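Local coordinates for methylocystis parvus OBBP MbnE (Methylocystis parvus OBBP, PDB 5ICQ), which probably binds methanobactin, a copper-chelating natural product, in the periplasm as the solute-binding component of its uptake machinery, at residues P161-R164 with I165-L169; V210-F213 with S214-T217; G248-P252 with S253-F257; L477-E480 with V481-Q484. All coordinates share one frame; numbering follows the deposited sequence.

Interaction 1. Residues P161-R164 with I165-L169; sequences PQQR and IAYGL. With SO4 (sulfate ion), chain F.
With CG anti to the backbone N (chi1 -179°) and the chain extended beyond it, Gln163 runs along the helix toward Tyr167, whose own CG lies anti to its carbonyl carbon (chi1 -61°) and leans the ring back over the preceding turn. The two meet twice. Gln163 CG sits over one ring face, displaced toward the rim on the phenol side, in a CH-pi contact 3.8 Å from the ring centroid, while Gln163 NE2 donates to Tyr167 OH over 3.0 Å in a nearly straight bond lying in the amide plane. This is i to i+4 pairing on the short helix 161-168, where Tyr167 N also bonds Gln163 O at 2.9 Å. The other end of the amide is held as well, since Gln163 OE1 accepts from Arg160 N. Replacing the tyrosine with an alanine would probably leave the NE2 group without its hydroxyl mate and open a gap beside Phe152 and Leu197, which the ring also touches. On the exposed flank Ile165 CD1 lies alongside the Gln162 amide, 3.8 Å from NE2. At the first turn Gln162 N donates to O1 of a sulfate, probably from the crystallisation liquor, at 2.6 Å; Arg160 NE binds the same ion.

Interaction 2. Residues V210-F213 with S214-T217; sequences VERF and SDAT
The guanidinium of Arg212 has Thr217 CG2 over one face, 3.2 Å from NH2, and the carboxylate of Asp215 at its edge, with Asp215 CB close to the guanidinium plane. Arg212 and Asp215 are the first and last residues of a type I beta turn, closed by the bond from Asp215 N to Arg212 O at 2.9 Å, in the surface loop between helix 193-198 and strand 227-233; Thr217 follows two residues after it. The turn brings the charged pair together side by side, pointing the same way. Arg212 folds back through bends at chi2 and chi3 (-61° and -69°), which carry NE to within 3.3 Å of Asp215 OD2 in a salt bridge. That bond is rather long and bent: it uses the anti lone pair of OD2, and the oxygen is tilted out of the guanidinium plane, with the two flat groups 53° apart. The other carboxylate oxygen, OD1, takes a weak bond from Ala216 N, so the acid is engaged at both oxygens. Thr217 slides past the arginine in the opposite direction, offering its methyl while its hydroxyl turns to water.

Phe213 heads into the protein instead and packs against Leu154 and Leu155 of helix 145-158, giving the exposed turn a buried foot, and its carbonyl accepts from Asn81 ND2. Two waters link backbone carbonyls to side-chain hydroxyls. One joins Phe213 O, Asp215 O and Thr217 OG1; the other donates to Val210 O and to Glu211 O, and lies 2.5 Å from Ser214 OG.

Interaction 3. Residues G248-P252 with S253-F257; sequences GADIP and SQRGF
Arg255 lies extended across the loop, its guanidinium held by Asp250 at NE and by the ring of Pro252, whose CG stands over one face, 3.6 Å above the plane and toward the rim. The inner part, between two successive turns, is tightly packed: Gln254 N donates to Ile251 O at 2.9 Å, Gln254 CB presses to 3.3 Å from Gly248 O, and Ile251 CB meets Gln254 CG. The inner polar ends look to other parts of the chain, Ser253 OG to Pro112 O and Gln254 OE1 to Tyr246 OH. The outer side is looser. There Asp250 is exposed, and waters span Ala249 O with Gln254 O and Pro252 O with Arg255 O. The salt bridge from Arg255 NE to Asp250 OD1, 3.0 Å long, comes from above the carboxylate plane, and NE and NH2 add only weak bonds to Asp250 O. A methionine in place of the arginine would probably leave both Asp250 and Asp51, which bridges NH1, without their cationic mate. This loop joins strands 237-242 and 262-268 of a mixed sheet. One cation meeting two acids and a carbonyl is consistent with charge joining its outer side to the segment around Asp51, alongside the contact of Pro252 with Phe50.

Interaction 4. Residues L477-E480 with V481-Q484; sequences LVDE and VQYQ
Helix 480-489 opens with an N-cap aspartate, and Asp479 meets the first turn through its side chain: OD1 accepts from Gln482 N at 2.9 Å. The bond is almost straight, with an N-H...O angle of 176°, and the donor arrives nearly in line with the C-O bond of the carboxylate. Asp479 CG stands between its backbone N and carbonyl carbon (chi1 65°), a torsion that turns the carboxylate back over the start of the helix. OD1 also lies 3.5 Å from Gln482 CB, close alongside the foot of that side chain, whose amide plane is turned 77° from the carboxylate. A negative group at this end would be expected to interact favourably with the helix dipole.

The regular bonds begin immediately: Tyr483 N donates to Asp479 O at 2.8 Å, and Gln484 N to Glu480 O at 3.0 Å. Asp479 therefore receives one N-H on its side chain and another on its carbonyl. In the fold, this is the passage from strand 472-477, which runs parallel to strand 442-450, into the helix that follows. Val478 still pairs its backbone with Val450, so the cap comes directly after the sheet.

Beneath the cap the contact becomes apolar. Val478 CG2 touches Tyr483 CB at 3.5 Å and reaches the edge of the ring near CD1, at 3.7 Å, the two side chains crossing at about a right angle. Both residues also touch Met449 of strand 442-450, and the tyrosine is buried while Asp479, Glu480 and Gln482 face solvent.

All four contacts are local, yet they differ with their settings. Interactions 1 and 4 belong to helices: the first pairs side chains along the body of one, the last caps the start of another as it leaves a strand. Interactions 2 and 3 are turns in loops, each with an arginine-aspartate salt bridge and bridging waters, though interaction 3 is partly buried whereas the other three lie at the surface. Interactions 1 and 2 share helix 145-158 as a neighbour, packing Tyr167 and Phe213 against it, with centres 20 Å apart. Interactions 3 and 4 lie on opposite sides of the chain's centre, about 47 Å between centres, beside different sheets.

Interaction 1. Residues P161-R164 with I165-L169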
loop_
_atom_site.group_PDB
_atom_site.type_symbol
_atom_site.label_atom_id
_atom_site.label_comp_id
_atom_site.label_asym_id
_atom_site.label_seq_id
_atom_site.Cartn_x
_atom_site.Cartn_y
_atom_site.Cartn_z
ATOM N N PRO A 161 -5.092 -13.726 6.413
ATOM C CA PRO A 161 -6.564 -13.847 6.485
ATOM C C PRO A 161 -7.282 -13.639 5.163
ATOM O O PRO A 161 -8.143 -14.453 4.803
ATOM C CB PRO A 161 -6.941 -12.778 7.519
ATOM C CG PRO A 161 -5.731 -12.655 8.378
ATOM C CD PRO A 161 -4.572 -12.792 7.429
ATOM N N GLN A 162 -6.972 -12.569 4.425
ATOM C CA GLN A 162 -7.671 -12.341 3.161
ATOM C C GLN A 162 -7.221 -13.327 2.094
ATOM O O GLN A 162 -7.979 -13.626 1.165
ATOM C CB GLN A 162 -7.462 -10.903 2.683
ATOM C CG GLN A 162 -8.140 -9.845 3.556
ATOM C CD GLN A 162 -9.607 -10.152 3.805
ATOM O OE1 GLN A 162 -10.379 -10.369 2.867
ATOM N NE2 GLN A 162 -9.997 -10.181 5.075
ATOM N N GLN A 163 -5.982 -13.812 2.204
ATOM C CA GLN A 163 -5.507 -14.900 1.355
ATOM C C GLN A 163 -6.328 -16.166 1.574
ATOM O O GLN A 163 -6.753 -16.819 0.614
ATOM C CB GLN A 163 -4.029 -15.141 1.650
ATOM C CG GLN A 163 -3.346 -16.232 0.843
ATOM C CD GLN A 163 -1.873 -16.341 1.200
ATOM O OE1 GLN A 163 -1.500 -16.196 2.367
ATOM N NE2 GLN A 163 -1.027 -16.583 0.199
ATOM N N ARG A 164 -6.567 -16.531 2.840
ATOM C CA ARG A 164 -7.417 -17.687 3.116
ATOM C C ARG A 164 -8.798 -17.511 2.502
ATOM O O ARG A 164 -9.355 -18.452 1.925
ATOM C CB ARG A 164 -7.543 -17.914 4.621
ATOM C CG ARG A 164 -6.266 -18.319 5.299
ATOM C CD ARG A 164 -6.548 -18.760 6.728
ATOM N NE ARG A 164 -5.337 -18.737 7.537
ATOM C CZ ARG A 164 -5.271 -19.150 8.795
ATOM N NH1 ARG A 164 -6.356 -19.620 9.398
ATOM N NH2 ARG A 164 -4.119 -19.091 9.449
ATOM N N ILE A 165 -9.368 -16.311 2.621
ATOM C CA ILE A 165 -10.708 -16.084 2.089
ATOM C C ILE A 165 -10.701 -16.171 0.569
ATOM O O ILE A 165 -11.591 -16.785 -0.034
ATOM C CB ILE A 165 -11.258 -14.732 2.577
ATOM C CG1 ILE A 165 -11.421 -14.738 4.098
ATOM C CG2 ILE A 165 -12.593 -14.439 1.916
ATOM C CD1 ILE A 165 -11.938 -13.423 4.647
ATOM N N ALA A 166 -9.694 -15.573 -0.072
ATOM C CA ALA A 166 -9.623 -15.601 -1.530
ATOM C C ALA A 166 -9.468 -17.027 -2.046
ATOM O O ALA A 166 -10.220 -17.466 -2.920
ATOM C CB ALA A 166 -8.468 -14.722 -2.019
ATOM N N TYR A 167 -8.477 -17.766 -1.529
ATOM C CA TYR A 167 -8.284 -19.134 -2.004
ATOM C C TYR A 167 -9.496 -19.992 -1.674
ATOM O O TYR A 167 -9.810 -20.930 -2.413
ATOM C CB TYR A 167 -7.016 -19.764 -1.410
ATOM C CG TYR A 167 -5.699 -19.069 -1.749
ATOM C CD1 TYR A 167 -5.652 -17.937 -2.560
ATOM C CD2 TYR A 167 -4.501 -19.557 -1.246
ATOM C CE1 TYR A 167 -4.437 -17.301 -2.847
ATOM C CE2 TYR A 167 -3.287 -18.932 -1.518
ATOM C CZ TYR A 167 -3.259 -17.805 -2.314
ATOM O OH TYR A 167 -2.043 -17.203 -2.563
ATOM N N GLY A 168 -10.200 -19.670 -0.584
ATOM C CA GLY A 168 -11.413 -20.386 -0.230
ATOM C C GLY A 168 -12.546 -20.219 -1.221
ATOM O O GLY A 168 -13.493 -21.005 -1.197
ATOM N N LEU A 169 -12.475 -19.212 -2.095
ATOM C CA LEU A 169 -13.514 -19.021 -3.098
ATOM C C LEU A 169 -13.375 -19.981 -4.269
ATOM O O LEU A 169 -14.349 -20.187 -5.001
ATOM C CB LEU A 169 -13.495 -17.583 -3.623
ATOM C CG LEU A 169 -13.786 -16.439 -2.653
ATOM C CD1 LEU A 169 -13.481 -15.105 -3.316
ATOM C CD2 LEU A 169 -15.238 -16.490 -2.210
HETATM S S SO4 F . -4.312 -9.765 4.657
HETATM O O1 SO4 F . -5.339 -10.686 5.131
HETATM O O2 SO4 F . -3.258 -9.670 5.663
HETATM O O3 SO4 F . -3.759 -10.267 3.401
HETATM O O4 SO4 F . -4.898 -8.443 4.440
#

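Interaction 2. Residues V210-F213 with S214-T217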
loop_
_atom_site.group_PDB
_atom_site.type_symbol
_atom_site.label_atom_id
_atom_site.label_comp_id
_atom_site.label_asym_id
_atom_site.label_seq_id
_atom_site.Cartn_x
_atom_site.Cartn_y
_atom_site.Cartn_z
ATOM N N VAL A 210 5.106 -29.095 6.841
ATOM C CA VAL A 210 3.879 -28.319 6.993
ATOM C C VAL A 210 3.559 -28.083 8.467
ATOM O O VAL A 210 2.940 -27.071 8.815
ATOM C CB VAL A 210 2.701 -28.986 6.255
ATOM C CG1 VAL A 210 3.098 -29.339 4.829
ATOM C CG2 VAL A 210 2.218 -30.206 6.990
ATOM N N GLU A 211 3.987 -28.983 9.358
ATOM C CA GLU A 211 3.683 -28.793 10.777
ATOM C C GLU A 211 4.479 -27.638 11.381
ATOM O O GLU A 211 4.025 -27.019 12.351
ATOM C CB GLU A 211 3.933 -30.093 11.547
ATOM C CG GLU A 211 2.713 -31.012 11.616
ATOM C CD GLU A 211 2.371 -31.650 10.291
ATOM O OE1 GLU A 211 3.311 -31.987 9.539
ATOM O OE2 GLU A 211 1.163 -31.806 10.000
ATOM N N ARG A 212 5.665 -27.338 10.833
ATOM C CA ARG A 212 6.478 -26.208 11.282
ATOM C C ARG A 212 6.027 -24.874 10.700
ATOM O O ARG A 212 6.528 -23.830 11.136
ATOM C CB ARG A 212 7.953 -26.405 10.902
ATOM C CG ARG A 212 8.791 -27.312 11.781
ATOM C CD ARG A 212 8.891 -26.840 13.241
ATOM N NE ARG A 212 9.655 -25.612 13.490
ATOM C CZ ARG A 212 10.975 -25.482 13.324
ATOM N NH1 ARG A 212 11.704 -26.497 12.874
ATOM N NH2 ARG A 212 11.574 -24.325 13.602
ATOM N N PHE A 213 5.096 -24.881 9.739
ATOM C CA PHE A 213 4.776 -23.668 8.985
ATOM C C PHE A 213 4.343 -22.523 9.897
ATOM O O PHE A 213 4.677 -21.359 9.646
ATOM C CB PHE A 213 3.685 -23.972 7.953
ATOM C CG PHE A 213 3.377 -22.820 7.034
ATOM C CD1 PHE A 213 4.190 -22.551 5.946
ATOM C CD2 PHE A 213 2.263 -22.019 7.250
ATOM C CE1 PHE A 213 3.903 -21.492 5.088
ATOM C CE2 PHE A 213 1.968 -20.967 6.398
ATOM C CZ PHE A 213 2.788 -20.703 5.320
ATOM N N SER A 214 3.611 -22.828 10.965
ATOM C CA SER A 214 3.100 -21.777 11.837
ATOM C C SER A 214 4.108 -21.301 12.878
ATOM O O SER A 214 3.797 -20.373 13.634
ATOM C CB SER A 214 1.835 -22.266 12.545
ATOM O OG SER A 214 2.084 -23.519 13.167
ATOM N N ASP A 215 5.288 -21.908 12.950
ATOM C CA ASP A 215 6.314 -21.515 13.906
ATOM C C ASP A 215 7.202 -20.434 13.292
ATOM O O ASP A 215 7.253 -20.255 12.071
ATOM C CB ASP A 215 7.153 -22.742 14.309
ATOM C CG ASP A 215 8.044 -22.502 15.539
ATOM O OD1 ASP A 215 7.783 -21.567 16.329
ATOM O OD2 ASP A 215 9.016 -23.273 15.720
ATOM N N ALA A 216 7.891 -19.695 14.159
ATOM C CA ALA A 216 8.981 -18.829 13.721
ATOM C C ALA A 216 10.215 -19.695 13.487
ATOM O O ALA A 216 10.678 -20.382 14.404
ATOM C CB ALA A 216 9.260 -17.747 14.763
ATOM N N THR A 217 10.732 -19.691 12.263
ATOM C CA THR A 217 11.783 -20.612 11.854
ATOM C C THR A 217 12.970 -19.838 11.298
ATOM O O THR A 217 12.794 -18.908 10.512
ATOM C CB THR A 217 11.265 -21.588 10.789
ATOM O OG1 THR A 217 10.700 -20.845 9.701
ATOM C CG2 THR A 217 10.182 -22.491 11.372
HETATM O O HOH W 1 2.064 -25.378 11.444
HETATM O O HOH W 2 7.743 -21.327 9.573
#

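Interaction 3. Residues G248-P252 with S253-F257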
loop_
_atom_site.group_PDB
_atom_site.type_symbol
_atom_site.label_atom_id
_atom_site.label_comp_id
_atom_site.label_asym_id
_atom_site.label_seq_id
_atom_site.Cartn_x
_atom_site.Cartn_y
_atom_site.Cartn_z
ATOM N N GLY A 248 15.606 -19.281 -13.862
ATOM C CA GLY A 248 14.912 -18.269 -14.641
ATOM C C GLY A 248 15.746 -17.065 -15.029
ATOM O O GLY A 248 15.201 -16.014 -15.374
ATOM N N ALA A 249 17.075 -17.219 -15.011
ATOM C CA ALA A 249 17.954 -16.065 -15.178
ATOM C C ALA A 249 17.737 -15.370 -16.520
ATOM O O ALA A 249 17.961 -14.159 -16.624
ATOM C CB ALA A 249 19.419 -16.492 -15.031
ATOM N N ASP A 250 17.286 -16.100 -17.547
ATOM C CA ASP A 250 17.083 -15.520 -18.873
ATOM C C ASP A 250 15.606 -15.481 -19.280
ATOM O O ASP A 250 15.284 -15.317 -20.462
ATOM C CB ASP A 250 17.923 -16.268 -19.915
ATOM C CG ASP A 250 17.986 -15.538 -21.250
ATOM O OD1 ASP A 250 18.288 -14.321 -21.265
ATOM O OD2 ASP A 250 17.712 -16.182 -22.283
ATOM N N ILE A 251 14.702 -15.614 -18.320
ATOM C CA ILE A 251 13.276 -15.383 -18.581
ATOM C C ILE A 251 13.069 -13.889 -18.809
ATOM O O ILE A 251 13.711 -13.079 -18.119
ATOM C CB ILE A 251 12.443 -15.888 -17.395
ATOM C CG1 ILE A 251 12.596 -17.412 -17.241
ATOM C CG2 ILE A 251 10.979 -15.505 -17.521
ATOM C CD1 ILE A 251 12.013 -18.223 -18.380
ATOM N N PRO A 252 12.233 -13.472 -19.769
ATOM C CA PRO A 252 12.101 -12.031 -20.053
ATOM C C PRO A 252 11.789 -11.172 -18.838
ATOM O O PRO A 252 12.407 -10.114 -18.665
ATOM C CB PRO A 252 10.964 -11.996 -21.083
ATOM C CG PRO A 252 11.160 -13.291 -21.857
ATOM C CD PRO A 252 11.519 -14.296 -20.763
ATOM N N SER A 253 10.860 -11.606 -17.979
ATOM C CA SER A 253 10.495 -10.832 -16.792
ATOM C C SER A 253 11.609 -10.752 -15.757
ATOM O O SER A 253 11.455 -10.033 -14.759
ATOM C CB SER A 253 9.252 -11.448 -16.138
ATOM O OG SER A 253 9.541 -12.737 -15.606
ATOM N N GLN A 254 12.710 -11.471 -15.959
ATOM C CA GLN A 254 13.821 -11.506 -15.018
ATOM C C GLN A 254 15.093 -10.854 -15.554
ATOM O O GLN A 254 16.038 -10.653 -14.780
ATOM C CB GLN A 254 14.136 -12.968 -14.644
ATOM C CG GLN A 254 12.940 -13.759 -14.144
ATOM C CD GLN A 254 12.561 -13.317 -12.755
ATOM O OE1 GLN A 254 13.142 -13.770 -11.775
ATOM N NE2 GLN A 254 11.612 -12.393 -12.666
ATOM N N ARG A 255 15.158 -10.554 -16.852
ATOM C CA ARG A 255 16.383 -10.029 -17.447
ATOM C C ARG A 255 16.654 -8.624 -16.949
ATOM O O ARG A 255 15.757 -7.774 -16.949
ATOM C CB ARG A 255 16.277 -10.010 -18.973
ATOM C CG ARG A 255 16.291 -11.387 -19.606
ATOM C CD ARG A 255 15.988 -11.302 -21.096
ATOM N NE ARG A 255 15.836 -12.625 -21.690
ATOM C CZ ARG A 255 15.062 -12.896 -22.737
ATOM N NH1 ARG A 255 14.352 -11.929 -23.311
ATOM N NH2 ARG A 255 14.997 -14.138 -23.207
ATOM N N GLY A 256 17.897 -8.376 -16.533
ATOM C CA GLY A 256 18.268 -7.094 -15.983
ATOM C C GLY A 256 18.093 -6.975 -14.487
ATOM O O GLY A 256 18.544 -5.981 -13.905
ATOM N N PHE A 257 17.447 -7.945 -13.848
ATOM C CA PHE A 257 17.248 -7.927 -12.406
ATOM C C PHE A 257 18.259 -8.852 -11.745
ATOM O O PHE A 257 18.823 -9.741 -12.384
ATOM C CB PHE A 257 15.824 -8.372 -12.047
ATOM C CG PHE A 257 14.753 -7.422 -12.505
ATOM C CD1 PHE A 257 14.633 -6.160 -11.930
ATOM C CD2 PHE A 257 13.860 -7.786 -13.506
ATOM C CE1 PHE A 257 13.636 -5.286 -12.341
ATOM C CE2 PHE A 257 12.853 -6.915 -13.921
ATOM C CZ PHE A 257 12.742 -5.666 -13.342
HETATM O O HOH W 3 17.894 -12.551 -13.917
HETATM O O HOH W 4 13.032 -7.851 -17.178
#

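Interaction 4. Residues L477-E480 with V481-Q484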
loop_
_atom_site.group_PDB
_atom_site.type_symbol
_atom_site.label_atom_id
_atom_site.label_comp_id
_atom_site.label_asym_id
_atom_site.label_seq_id
_atom_site.Cartn_x
_atom_site.Cartn_y
_atom_site.Cartn_z
ATOM N N LEU A 477 -3.227 10.787 24.827
ATOM C CA LEU A 477 -2.245 9.805 24.393
ATOM C C LEU A 477 -2.443 8.535 25.214
ATOM O O LEU A 477 -2.395 8.585 26.445
ATOM C CB LEU A 477 -0.844 10.378 24.607
ATOM C CG LEU A 477 0.350 9.450 24.445
ATOM C CD1 LEU A 477 0.475 9.101 23.005
ATOM C CD2 LEU A 477 1.622 10.130 24.954
ATOM N N VAL A 478 -2.695 7.408 24.556
ATOM C CA VAL A 478 -2.960 6.174 25.289
ATOM C C VAL A 478 -1.895 5.148 24.920
ATOM O O VAL A 478 -1.323 5.188 23.826
ATOM C CB VAL A 478 -4.383 5.636 25.024
ATOM C CG1 VAL A 478 -5.422 6.700 25.346
ATOM C CG2 VAL A 478 -4.532 5.209 23.599
ATOM N N ASP A 479 -1.615 4.235 25.851
ATOM C CA ASP A 479 -0.559 3.263 25.608
ATOM C C ASP A 479 -0.974 2.285 24.514
ATOM O O ASP A 479 -2.145 2.191 24.139
ATOM C CB ASP A 479 -0.179 2.521 26.899
ATOM C CG ASP A 479 -1.310 1.656 27.466
ATOM O OD1 ASP A 479 -1.925 0.856 26.730
ATOM O OD2 ASP A 479 -1.567 1.761 28.682
ATOM N N GLU A 480 0.020 1.540 24.022
ATOM C CA GLU A 480 -0.156 0.663 22.868
ATOM C C GLU A 480 -1.310 -0.319 23.048
ATOM O O GLU A 480 -2.086 -0.552 22.114
ATOM C CB GLU A 480 1.149 -0.098 22.619
ATOM C CG GLU A 480 1.019 -1.329 21.733
ATOM C CD GLU A 480 2.280 -2.191 21.738
ATOM O OE1 GLU A 480 3.197 -1.926 20.929
ATOM O OE2 GLU A 480 2.357 -3.139 22.549
ATOM N N VAL A 481 -1.419 -0.931 24.227
ATOM C CA VAL A 481 -2.424 -1.971 24.427
ATOM C C VAL A 481 -3.825 -1.370 24.404
ATOM O O VAL A 481 -4.733 -1.896 23.749
ATOM C CB VAL A 481 -2.157 -2.733 25.736
ATOM C CG1 VAL A 481 -3.369 -3.550 26.130
ATOM C CG2 VAL A 481 -0.940 -3.629 25.584
ATOM N N GLN A 482 -4.019 -0.262 25.122
ATOM C CA GLN A 482 -5.321 0.403 25.156
ATOM C C GLN A 482 -5.691 0.983 23.793
ATOM O O GLN A 482 -6.862 0.938 23.391
ATOM C CB GLN A 482 -5.312 1.513 26.213
ATOM C CG GLN A 482 -5.545 1.038 27.632
ATOM C CD GLN A 482 -6.955 0.504 27.835
ATOM O OE1 GLN A 482 -7.152 -0.554 28.436
ATOM N NE2 GLN A 482 -7.944 1.237 27.331
ATOM N N TYR A 483 -4.715 1.564 23.093
ATOM C CA TYR A 483 -4.969 2.124 21.766
ATOM C C TYR A 483 -5.460 1.055 20.800
ATOM O O TYR A 483 -6.444 1.253 20.074
ATOM C CB TYR A 483 -3.696 2.773 21.231
ATOM C CG TYR A 483 -3.877 3.523 19.924
ATOM C CD1 TYR A 483 -4.360 4.827 19.911
ATOM C CD2 TYR A 483 -3.546 2.936 18.711
ATOM C CE1 TYR A 483 -4.520 5.524 18.716
ATOM C CE2 TYR A 483 -3.711 3.622 17.508
ATOM C CZ TYR A 483 -4.204 4.915 17.520
ATOM O OH TYR A 483 -4.359 5.617 16.339
ATOM N N GLN A 484 -4.769 -0.082 20.763
ATOM C CA GLN A 484 -5.172 -1.156 19.861
ATOM C C GLN A 484 -6.544 -1.701 20.238
ATOM O O GLN A 484 -7.387 -1.939 19.365
ATOM C CB GLN A 484 -4.124 -2.272 19.874
ATOM C CG GLN A 484 -4.602 -3.569 19.227
ATOM C CD GLN A 484 -3.643 -4.735 19.433
ATOM O OE1 GLN A 484 -3.016 -5.210 18.487
ATOM N NE2 GLN A 484 -3.543 -5.211 20.668
#